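Local coordinates for protein DNA replication initiator (Cdc21/Cdc54) (Methanothermobacter thermautotrophicus, PDB 1LTL) that is an archaeal MCM protein, here its zinc-binding N-terminal part, and probably works as an ATP-driven helicase on single-stranded DNA during replication, at residues G118-T123 against D210-G215; L182-P187 against I200-E205; D216-T221 against N242-L247; N90-G95 against D206-T211. One frame throughout, in Å; residues are numbered along the deposited sequence.

From the N terminus, interaction 4 opens first, on strand 90-94, and closes about 110 residues later on the loop 206-211. Interaction 1 opens at 118-123 and ends on almost the same loop, at 210-215, so the two share Asp210 and Thr211. Interaction 2 closes a short loop between 182-187 and 200-205 that lies within both of these longer spans. Interaction 3 follows in series, pairing 216-221 with 242-247 in the last hairpin. Interactions 1, 2 and 3 knit the OB-domain sheet together, with Leu184 packing on Val218 and Val220. Interaction 4 joins that domain to the N-terminal domain, and Arg92 NH1 also bonds Asn242 O of interaction 3.

Interaction 1: residues G118-T123 against D210-G215; sequences GIVRKT and DTLTPG
Val120 sets CG1 opposite its own backbone N (chi1 176°) and leaves CG2 beside that nitrogen, which divides its two methyls between neighbouring residues of the loop 210-215. Val120 CG1 rests 3.7 Å from Thr213 C, over the peptide rather than the side chain, whereas Val120 CG2 meets Leu212 CD1 at 4.1 Å, the two side chains crossing at about a right angle. One step back, Ile119 CG2 lies 3.5 Å from Gly215 O.

The polar link is made by main chain alone. Gly215 N donates to Val120 O at 2.9 Å; the bond is somewhat bent at the hydrogen (145°), although the donor lies nearly in line with the carbonyl (160°). Pro214 CA also approaches Val120 O, at 3.2 Å, in a CA-H...O contact. Pro214 also brings CG to Arg121 O.

Trading Val120 for an alanine removes both methyls and would probably leave a gap between the strand and both the Thr213 peptide and the Leu212 side chain, removing one of the surfaces that pack the leucine. Both Val120 and Leu212 are buried and also touch Leu182 and Val218, so the loop is laid against the interior of the OB domain. The chemistry implies a division of labour: the Gly215 N bond, with the neighbouring Val120-Asp216 backbone bond, ties the loop to strand 113-137 just before 217-229 begins, and apolar contacts seat it.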
loop_
_atom_site.group_PDB
_atom_site.type_symbol
_atom_site.label_atom_id
_atom_site.label_comp_id
_atom_site.label_asym_id
_atom_site.label_seq_id
_atom_site.Cartn_x
_atom_site.Cartn_y
_atom_site.Cartn_z
ATOM N N GLY A 118 50.729 29.280 0.316
ATOM C CA GLY A 118 50.529 29.526 -1.097
ATOM C C GLY A 118 50.172 30.976 -1.337
ATOM O O GLY A 118 50.380 31.807 -0.460
ATOM N N ILE A 119 49.623 31.290 -2.505
ATOM C CA ILE A 119 49.254 32.662 -2.811
ATOM C C ILE A 119 47.832 32.787 -3.350
ATOM O O ILE A 119 47.487 32.179 -4.364
ATOM C CB ILE A 119 50.238 33.240 -3.825
ATOM C CG1 ILE A 119 51.627 33.264 -3.194
ATOM C CG2 ILE A 119 49.812 34.632 -4.270
ATOM C CD1 ILE A 119 52.743 33.674 -4.150
ATOM N N VAL A 120 47.010 33.587 -2.678
ATOM C CA VAL A 120 45.631 33.779 -3.110
ATOM C C VAL A 120 45.538 34.261 -4.543
ATOM O O VAL A 120 45.932 35.370 -4.842
ATOM C CB VAL A 120 44.917 34.797 -2.251
ATOM C CG1 VAL A 120 43.522 35.040 -2.809
ATOM C CG2 VAL A 120 44.863 34.309 -0.818
ATOM N N ARG A 121 44.982 33.438 -5.417
ATOM C CA ARG A 121 44.864 33.813 -6.806
ATOM C C ARG A 121 43.528 34.480 -7.099
ATOM O O ARG A 121 43.445 35.700 -7.141
ATOM C CB ARG A 121 45.047 32.585 -7.690
ATOM C CG ARG A 121 45.101 32.866 -9.185
ATOM C CD ARG A 121 44.631 31.646 -10.013
ATOM N NE ARG A 121 45.467 30.445 -9.847
ATOM C CZ ARG A 121 46.672 30.258 -10.396
ATOM N NH1 ARG A 121 47.212 31.198 -11.167
ATOM N NH2 ARG A 121 47.333 29.121 -10.180
ATOM N N LYS A 122 42.476 33.694 -7.288
ATOM C CA LYS A 122 41.158 34.253 -7.598
ATOM C C LYS A 122 40.198 34.238 -6.424
ATOM O O LYS A 122 40.114 33.247 -5.700
ATOM C CB LYS A 122 40.527 33.494 -8.770
ATOM C CG LYS A 122 39.106 33.926 -9.085
ATOM C CD LYS A 122 38.461 33.073 -10.169
ATOM C CE LYS A 122 36.942 33.294 -10.213
ATOM N NZ LYS A 122 36.190 32.203 -10.928
ATOM N N THR A 123 39.462 35.333 -6.254
ATOM C CA THR A 123 38.494 35.449 -5.163
ATOM C C THR A 123 37.046 35.568 -5.644
ATOM O O THR A 123 36.733 36.391 -6.498
ATOM C CB THR A 123 38.838 36.645 -4.269
ATOM O OG1 THR A 123 39.808 36.240 -3.298
ATOM C CG2 THR A 123 37.608 37.172 -3.569
ATOM N N ASP A 210 35.756 37.828 3.266
ATOM C CA ASP A 210 36.347 39.079 2.786
ATOM C C ASP A 210 37.529 39.482 3.646
ATOM O O ASP A 210 37.592 40.605 4.138
ATOM C CB ASP A 210 35.283 40.182 2.812
ATOM C CG ASP A 210 35.466 41.208 1.708
ATOM O OD1 ASP A 210 36.002 40.850 0.630
ATOM O OD2 ASP A 210 35.044 42.370 1.912
ATOM N N THR A 211 38.462 38.550 3.814
ATOM C CA THR A 211 39.650 38.747 4.627
ATOM C C THR A 211 40.909 38.725 3.768
ATOM O O THR A 211 41.883 39.398 4.075
ATOM C CB THR A 211 39.724 37.644 5.706
ATOM O OG1 THR A 211 38.875 38.002 6.800
ATOM C CG2 THR A 211 41.139 37.444 6.209
ATOM N N LEU A 212 40.885 37.957 2.687
ATOM C CA LEU A 212 42.042 37.861 1.822
ATOM C C LEU A 212 41.765 38.410 0.445
ATOM O O LEU A 212 40.613 38.593 0.058
ATOM C CB LEU A 212 42.489 36.406 1.707
ATOM C CG LEU A 212 42.736 35.731 3.056
ATOM C CD1 LEU A 212 43.169 34.300 2.861
ATOM C CD2 LEU A 212 43.775 36.508 3.815
ATOM N N THR A 213 42.835 38.676 -0.296
ATOM C CA THR A 213 42.727 39.197 -1.661
ATOM C C THR A 213 43.880 38.752 -2.544
ATOM O O THR A 213 44.957 38.438 -2.059
ATOM C CB THR A 213 42.666 40.741 -1.685
ATOM O OG1 THR A 213 43.238 41.275 -0.480
ATOM C CG2 THR A 213 41.208 41.206 -1.818
ATOM N N PRO A 214 43.656 38.700 -3.860
ATOM C CA PRO A 214 44.721 38.283 -4.769
ATOM C C PRO A 214 46.091 38.813 -4.356
ATOM O O PRO A 214 46.214 39.915 -3.819
ATOM C CB PRO A 214 44.254 38.839 -6.103
ATOM C CG PRO A 214 42.774 38.593 -6.027
ATOM C CD PRO A 214 42.426 39.021 -4.606
ATOM N N GLY A 215 47.118 38.003 -4.589
ATOM C CA GLY A 215 48.472 38.400 -4.252
ATOM C C GLY A 215 48.899 38.049 -2.844
ATOM O O GLY A 215 50.047 37.683 -2.605
#

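Interaction 2: residues L182-P187 against I200-E205; sequences LKLQEP and ITVVLE
Four backbone hydrogen bonds join Leu182 and Leu184 to Val202 and Ile200, and they establish the antiparallel register. Leu182 and Val202 form one hydrogen-bonded pair: Val202 N reaches Leu182 O at 2.7 Å almost straight (170° at the hydrogen), and Leu182 N reaches Val202 O at 2.9 Å. Leu184 and Ile200 form the next such pair, with Leu184 N to Ile200 O at 2.8 Å and Ile200 N to Leu184 O at 2.9 Å. The short strand axes nevertheless stand 132° apart, well away from exact antiparallel, as fits a strongly twisted and curled sheet.

Between these pairs lies the non-hydrogen-bonded pair Lys183 and Thr201, whose side chains share the other face. The lysine chain is bent at chi2 (-55°) and again at its end, which curls the amine back across the threonine: Lys183 NZ donates to Thr201 OG1 at 2.5 Å, a length not to be pressed at this resolution.

On the face with the leucines the contact is apolar. Leu184 CB packs on Ile200 CG2 at 4.1 Å and on Val202 CG2 at 3.9 Å, while Leu182 CD1 comes to 4.3 Å from Leu204 CD1. Leu182 and Val202 run alongside each other in the same direction, and Val220 of strand 217-229 packs against Val202. The two faces thus differ in chemistry: buried hydrocarbon side chains contribute to the OB-domain interior, and a single polar bridge spans the partly exposed side.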
loop_
_atom_site.group_PDB
_atom_site.type_symbol
_atom_site.label_atom_id
_atom_site.label_comp_id
_atom_site.label_asym_id
_atom_site.label_seq_id
_atom_site.Cartn_x
_atom_site.Cartn_y
_atom_site.Cartn_z
ATOM N N LEU A 182 37.827 30.878 -2.640
ATOM C CA LEU A 182 38.986 31.449 -3.314
ATOM C C LEU A 182 39.944 30.349 -3.660
ATOM O O LEU A 182 39.896 29.278 -3.068
ATOM C CB LEU A 182 39.663 32.512 -2.458
ATOM C CG LEU A 182 40.671 32.131 -1.387
ATOM C CD1 LEU A 182 40.978 33.391 -0.593
ATOM C CD2 LEU A 182 40.127 31.077 -0.466
ATOM N N LYS A 183 40.779 30.617 -4.659
ATOM C CA LYS A 183 41.793 29.681 -5.135
ATOM C C LYS A 183 43.136 30.002 -4.491
ATOM O O LYS A 183 43.578 31.146 -4.503
ATOM C CB LYS A 183 41.947 29.777 -6.656
ATOM C CG LYS A 183 41.001 28.904 -7.441
ATOM C CD LYS A 183 41.132 27.453 -6.992
ATOM C CE LYS A 183 40.174 26.527 -7.735
ATOM N NZ LYS A 183 38.762 26.880 -7.437
ATOM N N LEU A 184 43.774 28.985 -3.933
ATOM C CA LEU A 184 45.063 29.149 -3.297
ATOM C C LEU A 184 46.102 28.450 -4.156
ATOM O O LEU A 184 46.038 27.242 -4.335
ATOM C CB LEU A 184 45.047 28.514 -1.913
ATOM C CG LEU A 184 46.376 28.627 -1.182
ATOM C CD1 LEU A 184 46.676 30.094 -0.907
ATOM C CD2 LEU A 184 46.334 27.818 0.110
ATOM N N GLN A 185 47.063 29.204 -4.678
ATOM C CA GLN A 185 48.112 28.652 -5.540
ATOM C C GLN A 185 49.356 28.329 -4.741
ATOM O O GLN A 185 49.708 29.054 -3.808
ATOM C CB GLN A 185 48.456 29.667 -6.616
ATOM C CG GLN A 185 49.584 29.284 -7.522
ATOM C CD GLN A 185 50.008 30.460 -8.377
ATOM O OE1 GLN A 185 50.753 31.341 -7.922
ATOM N NE2 GLN A 185 49.507 30.508 -9.615
ATOM N N GLU A 186 50.031 27.250 -5.115
ATOM C CA GLU A 186 51.234 26.856 -4.400
ATOM C C GLU A 186 52.358 27.839 -4.590
ATOM O O GLU A 186 52.403 28.598 -5.561
ATOM C CB GLU A 186 51.718 25.479 -4.831
ATOM C CG GLU A 186 51.986 25.349 -6.314
ATOM C CD GLU A 186 52.585 24.004 -6.686
ATOM O OE1 GLU A 186 52.523 23.653 -7.891
ATOM O OE2 GLU A 186 53.120 23.311 -5.782
ATOM N N PRO A 187 53.293 27.837 -3.647
ATOM C CA PRO A 187 54.424 28.749 -3.737
ATOM C C PRO A 187 55.225 28.397 -4.986
ATOM O O PRO A 187 55.502 27.221 -5.252
ATOM C CB PRO A 187 55.188 28.475 -2.440
ATOM C CG PRO A 187 54.096 28.000 -1.493
ATOM C CD PRO A 187 53.323 27.078 -2.386
ATOM N N ILE A 200 44.372 25.038 -5.153
ATOM C CA ILE A 200 43.347 24.303 -4.446
ATOM C C ILE A 200 42.302 25.274 -3.943
ATOM O O ILE A 200 42.613 26.421 -3.662
ATOM C CB ILE A 200 43.906 23.531 -3.268
ATOM C CG1 ILE A 200 42.869 22.503 -2.830
ATOM C CG2 ILE A 200 44.231 24.472 -2.128
ATOM C CD1 ILE A 200 43.354 21.592 -1.788
ATOM N N THR A 201 41.059 24.830 -3.816
ATOM C CA THR A 201 40.024 25.740 -3.356
ATOM C C THR A 201 39.947 25.890 -1.856
ATOM O O THR A 201 40.068 24.924 -1.108
ATOM C CB THR A 201 38.651 25.319 -3.880
ATOM O OG1 THR A 201 38.571 25.605 -5.280
ATOM C CG2 THR A 201 37.565 26.068 -3.178
ATOM N N VAL A 202 39.762 27.125 -1.420
ATOM C CA VAL A 202 39.628 27.382 -0.001
ATOM C C VAL A 202 38.264 28.005 0.235
ATOM O O VAL A 202 37.795 28.834 -0.546
ATOM C CB VAL A 202 40.749 28.310 0.538
ATOM C CG1 VAL A 202 40.507 28.656 2.003
ATOM C CG2 VAL A 202 42.077 27.610 0.399
ATOM N N VAL A 203 37.622 27.570 1.306
ATOM C CA VAL A 203 36.323 28.072 1.648
ATOM C C VAL A 203 36.410 28.853 2.923
ATOM O O VAL A 203 36.807 28.328 3.963
ATOM C CB VAL A 203 35.339 26.937 1.852
ATOM C CG1 VAL A 203 34.083 27.454 2.500
ATOM C CG2 VAL A 203 35.030 26.296 0.521
ATOM N N LEU A 204 36.027 30.116 2.848
ATOM C CA LEU A 204 36.067 30.965 4.018
ATOM C C LEU A 204 34.655 31.300 4.447
ATOM O O LEU A 204 33.830 31.700 3.628
ATOM C CB LEU A 204 36.824 32.245 3.690
ATOM C CG LEU A 204 38.305 32.159 3.349
ATOM C CD1 LEU A 204 38.809 33.574 3.080
ATOM C CD2 LEU A 204 39.094 31.526 4.480
ATOM N N GLU A 205 34.366 31.144 5.730
ATOM C CA GLU A 205 33.034 31.470 6.204
ATOM C C GLU A 205 33.019 32.360 7.440
ATOM O O GLU A 205 34.038 32.564 8.087
ATOM C CB GLU A 205 32.256 30.197 6.477
ATOM C CG GLU A 205 32.201 29.270 5.289
ATOM C CD GLU A 205 31.250 28.136 5.528
ATOM O OE1 GLU A 205 31.170 27.697 6.709
ATOM O OE2 GLU A 205 30.600 27.683 4.545
#

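Interaction 3: residues D216-T221 against N242-L247; sequences DIVRVT and NYTEFL
Phe246 turns the edge of its ring to Asp216, with Phe246 CE2 3.2 Å from Asp216 OD2 and the carboxylate and ring planes 48° apart. That carboxylate oxygen also takes a weak hydrogen bond from Thr213 N. Val218 runs alongside the ring, pointing the same way, its CG1 3.9 Å from Phe246 CD2.

Leu247 instead crosses two neighbours at about right angles. Its CG lies beside its own backbone N (chi1 -62°), which carries the branch over the strand 217-219: Leu247 CB meets Ile217 CG2 at 3.7 Å, and Leu247 CD2 lies 3.9 Å from Arg219 CB. The guanidinium of that arginine makes a salt bridge with Asp117.

The backbones are less regular than a plain ladder. Thr221 O accepts from both Asn242 N (2.6 Å) and Tyr243 N (3.0 Å), a classic beta bulge. Further on, Arg219 N bonds Glu245 O, and Leu247 N approaches Ile217 O from 38° above the carbonyl plane.

The contact joins the open ends of the hairpin formed by strands 217-229 and 234-243. Thr221 reaches Phe113 and Ala115 of strand 113-137, and Tyr243 and Glu245 touch Ser94 at the end of strand 90-94.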
loop_
_atom_site.group_PDB
_atom_site.type_symbol
_atom_site.label_atom_id
_atom_site.label_comp_id
_atom_site.label_asym_id
_atom_site.label_seq_id
_atom_site.Cartn_x
_atom_site.Cartn_y
_atom_site.Cartn_z
ATOM N N ASP A 216 47.978 38.151 -1.900
ATOM C CA ASP A 216 48.306 37.862 -0.511
ATOM C C ASP A 216 49.013 36.530 -0.335
ATOM O O ASP A 216 48.520 35.488 -0.750
ATOM C CB ASP A 216 47.032 37.889 0.331
ATOM C CG ASP A 216 46.366 39.253 0.335
ATOM O OD1 ASP A 216 46.483 39.975 -0.684
ATOM O OD2 ASP A 216 45.713 39.601 1.343
ATOM N N ILE A 217 50.189 36.566 0.265
ATOM C CA ILE A 217 50.904 35.334 0.512
ATOM C C ILE A 217 50.428 34.881 1.868
ATOM O O ILE A 217 50.643 35.590 2.857
ATOM C CB ILE A 217 52.406 35.542 0.615
ATOM C CG1 ILE A 217 52.963 35.961 -0.742
ATOM C CG2 ILE A 217 53.054 34.288 1.203
ATOM C CD1 ILE A 217 52.645 37.389 -1.084
ATOM N N VAL A 218 49.808 33.700 1.924
ATOM C CA VAL A 218 49.268 33.186 3.183
ATOM C C VAL A 218 49.569 31.750 3.562
ATOM O O VAL A 218 50.139 30.982 2.793
ATOM C CB VAL A 218 47.749 33.309 3.213
ATOM C CG1 VAL A 218 47.353 34.762 3.316
ATOM C CG2 VAL A 218 47.165 32.690 1.955
ATOM N N ARG A 219 49.149 31.420 4.777
ATOM C CA ARG A 219 49.294 30.101 5.334
ATOM C C ARG A 219 47.945 29.693 5.899
ATOM O O ARG A 219 47.690 29.813 7.120
ATOM C CB ARG A 219 50.309 30.077 6.451
ATOM C CG ARG A 219 50.520 28.703 7.042
ATOM C CD ARG A 219 51.266 28.847 8.338
ATOM N NE ARG A 219 52.241 27.788 8.585
ATOM C CZ ARG A 219 53.362 27.616 7.891
ATOM N NH1 ARG A 219 53.676 28.428 6.889
ATOM N NH2 ARG A 219 54.179 26.632 8.218
ATOM N N VAL A 220 47.088 29.227 4.986
ATOM C CA VAL A 220 45.736 28.766 5.284
ATOM C C VAL A 220 45.723 27.541 6.178
ATOM O O VAL A 220 46.324 26.540 5.853
ATOM C CB VAL A 220 45.018 28.394 4.007
ATOM C CG1 VAL A 220 43.658 27.853 4.343
ATOM C CG2 VAL A 220 44.921 29.586 3.102
ATOM N N THR A 221 45.044 27.623 7.305
ATOM C CA THR A 221 44.948 26.474 8.196
ATOM C C THR A 221 43.474 26.038 8.218
ATOM O O THR A 221 42.579 26.860 8.447
ATOM C CB THR A 221 45.344 26.835 9.631
ATOM O OG1 THR A 221 46.710 27.254 9.660
ATOM C CG2 THR A 221 45.143 25.651 10.555
ATOM N N ASN A 242 40.062 27.595 8.643
ATOM C CA ASN A 242 39.808 27.795 10.058
ATOM C C ASN A 242 40.518 29.040 10.516
ATOM O O ASN A 242 39.944 29.878 11.188
ATOM C CB ASN A 242 40.342 26.659 10.906
ATOM C CG ASN A 242 40.239 26.965 12.395
ATOM O OD1 ASN A 242 39.296 26.540 13.071
ATOM N ND2 ASN A 242 41.199 27.723 12.906
ATOM N N TYR A 243 41.786 29.145 10.160
ATOM C CA TYR A 243 42.578 30.283 10.573
ATOM C C TYR A 243 43.478 30.709 9.432
ATOM O O TYR A 243 43.979 29.876 8.682
ATOM C CB TYR A 243 43.403 29.902 11.823
ATOM C CG TYR A 243 44.374 30.963 12.300
ATOM C CD1 TYR A 243 43.921 32.222 12.703
ATOM C CD2 TYR A 243 45.751 30.739 12.272
ATOM C CE1 TYR A 243 44.814 33.235 13.052
ATOM C CE2 TYR A 243 46.655 31.748 12.618
ATOM C CZ TYR A 243 46.181 32.997 13.002
ATOM O OH TYR A 243 47.058 34.029 13.282
ATOM N N THR A 244 43.660 32.014 9.293
ATOM C CA THR A 244 44.509 32.548 8.251
ATOM C C THR A 244 45.597 33.411 8.850
ATOM O O THR A 244 45.402 34.065 9.877
ATOM C CB THR A 244 43.712 33.376 7.244
ATOM O OG1 THR A 244 43.219 32.515 6.217
ATOM C CG2 THR A 244 44.579 34.452 6.622
ATOM N N GLU A 245 46.745 33.408 8.187
ATOM C CA GLU A 245 47.907 34.160 8.631
ATOM C C GLU A 245 48.760 34.542 7.428
ATOM O O GLU A 245 48.850 33.800 6.450
ATOM C CB GLU A 245 48.723 33.288 9.581
ATOM C CG GLU A 245 49.956 33.955 10.156
ATOM C CD GLU A 245 50.880 32.962 10.872
ATOM O OE1 GLU A 245 50.394 32.214 11.759
ATOM O OE2 GLU A 245 52.098 32.939 10.556
ATOM N N PHE A 246 49.391 35.702 7.491
ATOM C CA PHE A 246 50.230 36.103 6.385
ATOM C C PHE A 246 51.675 35.690 6.633
ATOM O O PHE A 246 52.097 35.494 7.776
ATOM C CB PHE A 246 50.135 37.600 6.169
ATOM C CG PHE A 246 48.765 38.063 5.799
ATOM C CD1 PHE A 246 47.802 38.276 6.775
ATOM C CD2 PHE A 246 48.438 38.294 4.470
ATOM C CE1 PHE A 246 46.531 38.719 6.427
ATOM C CE2 PHE A 246 47.170 38.736 4.114
ATOM C CZ PHE A 246 46.215 38.950 5.091
ATOM N N LEU A 247 52.427 35.542 5.550
ATOM C CA LEU A 247 53.817 35.141 5.647
ATOM C C LEU A 247 54.724 36.298 5.266
ATOM O O LEU A 247 55.803 36.439 5.893
ATOM C CB LEU A 247 54.082 33.948 4.731
ATOM C CG LEU A 247 53.301 32.666 5.028
ATOM C CD1 LEU A 247 53.700 31.604 4.021
ATOM C CD2 LEU A 247 53.573 32.184 6.449
#

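Interaction 4: residues N90-G95 against D206-T211; sequences NIRFSG and DDLVDT
Arg92 and Asp207 make the tight part of this contact, a salt bridge in which Arg92 NH2 donates to Asp207 OD1 at 2.7 Å. The hydrogen-bond angle is 141°, and the nitrogen comes in on the syn side of the carboxylate but 33° out of its plane; the guanidinium and carboxylate planes stand 56° apart. Asp207 CG is tucked between its backbone N and carbonyl carbon, which turns the acid toward the arginine. Asn90 CB stands 3.4 Å above one face of the Arg92 guanidinium, toward its rim, with Leu208 on the opposite face, where the modelled closeness is doubtful. Partners outside the two segments fix its rotation, since Arg92 NH1 bonds Asn242 O and Arg92 NE bonds Ser43 OG, which also bonds Asp207 OD2.

Looseness lies in the backbone spacing and the partly exposed setting. Asn90 CA and Asp206 CA, the closest CA pair of the two segments, are 8.8 Å apart, and side chains bridge that distance. Asp206 OD2 remains 5.1 Å from Arg92 NH2, too far for contact, and that acid is paired with Arg42.

A leucine in place of Arg92 would probably leave Asp207 OD1 without its cationic mate and the Asn242 carbonyl without this donor. With all three of its nitrogens engaged, the arginine links strand 90-94 of the N-terminal domain to a loop and a hairpin strand beyond it, so this junction is made by side-chain contacts, one of them a salt bridge, with no backbone-to-backbone bond between the two segments.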
loop_
_atom_site.group_PDB
_atom_site.type_symbol
_atom_site.label_atom_id
_atom_site.label_comp_id
_atom_site.label_asym_id
_atom_site.label_seq_id
_atom_site.Cartn_x
_atom_site.Cartn_y
_atom_site.Cartn_z
ATOM N N ASN A 90 33.600 30.896 17.260
ATOM C CA ASN A 90 34.467 30.153 16.381
ATOM C C ASN A 90 35.824 30.018 17.007
ATOM O O ASN A 90 36.502 31.013 17.217
ATOM C CB ASN A 90 34.625 30.879 15.059
ATOM C CG ASN A 90 33.350 30.946 14.287
ATOM O OD1 ASN A 90 33.174 31.834 13.461
ATOM N ND2 ASN A 90 32.451 29.999 14.532
ATOM N N ILE A 91 36.232 28.795 17.313
ATOM C CA ILE A 91 37.554 28.608 17.875
ATOM C C ILE A 91 38.536 28.514 16.708
ATOM O O ILE A 91 38.395 27.659 15.851
ATOM C CB ILE A 91 37.656 27.319 18.695
ATOM C CG1 ILE A 91 36.784 27.392 19.942
ATOM C CG2 ILE A 91 39.076 27.135 19.143
ATOM C CD1 ILE A 91 35.315 27.296 19.693
ATOM N N ARG A 92 39.520 29.397 16.653
ATOM C CA ARG A 92 40.479 29.325 15.562
ATOM C C ARG A 92 41.893 29.117 16.090
ATOM O O ARG A 92 42.402 29.952 16.828
ATOM C CB ARG A 92 40.438 30.600 14.734
ATOM C CG ARG A 92 39.074 30.910 14.233
ATOM C CD ARG A 92 39.072 32.066 13.270
ATOM N NE ARG A 92 37.688 32.429 12.985
ATOM C CZ ARG A 92 36.900 31.773 12.142
ATOM N NH1 ARG A 92 37.372 30.724 11.488
ATOM N NH2 ARG A 92 35.638 32.152 11.980
ATOM N N PHE A 93 42.539 28.018 15.705
ATOM C CA PHE A 93 43.891 27.744 16.174
ATOM C C PHE A 93 44.982 28.385 15.366
ATOM O O PHE A 93 44.938 28.390 14.143
ATOM C CB PHE A 93 44.125 26.257 16.210
ATOM C CG PHE A 93 43.103 25.543 16.981
ATOM C CD1 PHE A 93 41.808 25.473 16.516
ATOM C CD2 PHE A 93 43.406 24.996 18.210
ATOM C CE1 PHE A 93 40.822 24.869 17.270
ATOM C CE2 PHE A 93 42.424 24.383 18.982
ATOM C CZ PHE A 93 41.131 24.320 18.511
ATOM N N SER A 94 45.975 28.931 16.056
ATOM C CA SER A 94 47.093 29.563 15.371
ATOM C C SER A 94 48.405 28.803 15.583
ATOM O O SER A 94 48.612 28.181 16.621
ATOM C CB SER A 94 47.255 31.001 15.845
ATOM O OG SER A 94 48.291 31.640 15.113
ATOM N N GLY A 95 49.283 28.867 14.586
ATOM C CA GLY A 95 50.551 28.174 14.673
ATOM C C GLY A 95 50.377 26.665 14.721
ATOM O O GLY A 95 50.494 26.030 15.779
ATOM N N ASP A 206 31.835 32.868 7.764
ATOM C CA ASP A 206 31.630 33.774 8.887
ATOM C C ASP A 206 32.560 34.985 8.863
ATOM O O ASP A 206 32.670 35.645 7.839
ATOM C CB ASP A 206 31.756 33.052 10.222
ATOM C CG ASP A 206 30.726 33.538 11.228
ATOM O OD1 ASP A 206 30.030 34.536 10.917
ATOM O OD2 ASP A 206 30.605 32.934 12.319
ATOM N N ASP A 207 33.228 35.284 9.977
ATOM C CA ASP A 207 34.090 36.461 10.036
ATOM C C ASP A 207 35.343 36.411 9.197
ATOM O O ASP A 207 36.020 37.430 9.043
ATOM C CB ASP A 207 34.477 36.778 11.465
ATOM C CG ASP A 207 35.050 35.604 12.167
ATOM O OD1 ASP A 207 34.355 34.567 12.230
ATOM O OD2 ASP A 207 36.195 35.705 12.659
ATOM N N LEU A 208 35.658 35.240 8.654
ATOM C CA LEU A 208 36.825 35.104 7.806
ATOM C C LEU A 208 36.483 35.547 6.414
ATOM O O LEU A 208 37.334 35.586 5.533
ATOM C CB LEU A 208 37.273 33.669 7.737
ATOM C CG LEU A 208 38.371 33.277 8.710
ATOM C CD1 LEU A 208 37.993 33.612 10.147
ATOM C CD2 LEU A 208 38.594 31.785 8.520
ATOM N N VAL A 209 35.227 35.874 6.200
ATOM C CA VAL A 209 34.811 36.298 4.883
ATOM C C VAL A 209 35.464 37.623 4.546
ATOM O O VAL A 209 35.711 38.434 5.429
ATOM C CB VAL A 209 33.282 36.429 4.834
ATOM C CG1 VAL A 209 32.845 37.043 3.523
ATOM C CG2 VAL A 209 32.662 35.058 4.994
ATOM N N ASP A 210 35.756 37.828 3.266
ATOM C CA ASP A 210 36.347 39.079 2.786
ATOM C C ASP A 210 37.529 39.482 3.646
ATOM O O ASP A 210 37.592 40.605 4.138
ATOM C CB ASP A 210 35.283 40.182 2.812
ATOM C CG ASP A 210 35.466 41.208 1.708
ATOM O OD1 ASP A 210 36.002 40.850 0.630
ATOM O OD2 ASP A 210 35.044 42.370 1.912
ATOM N N THR A 211 38.462 38.550 3.814
ATOM C CA THR A 211 39.650 38.747 4.627
ATOM C C THR A 211 40.909 38.725 3.768
ATOM O O THR A 211 41.883 39.398 4.075
ATOM C CB THR A 211 39.724 37.644 5.706
ATOM O OG1 THR A 211 38.875 38.002 6.800
ATOM C CG2 THR A 211 41.139 37.444 6.209
#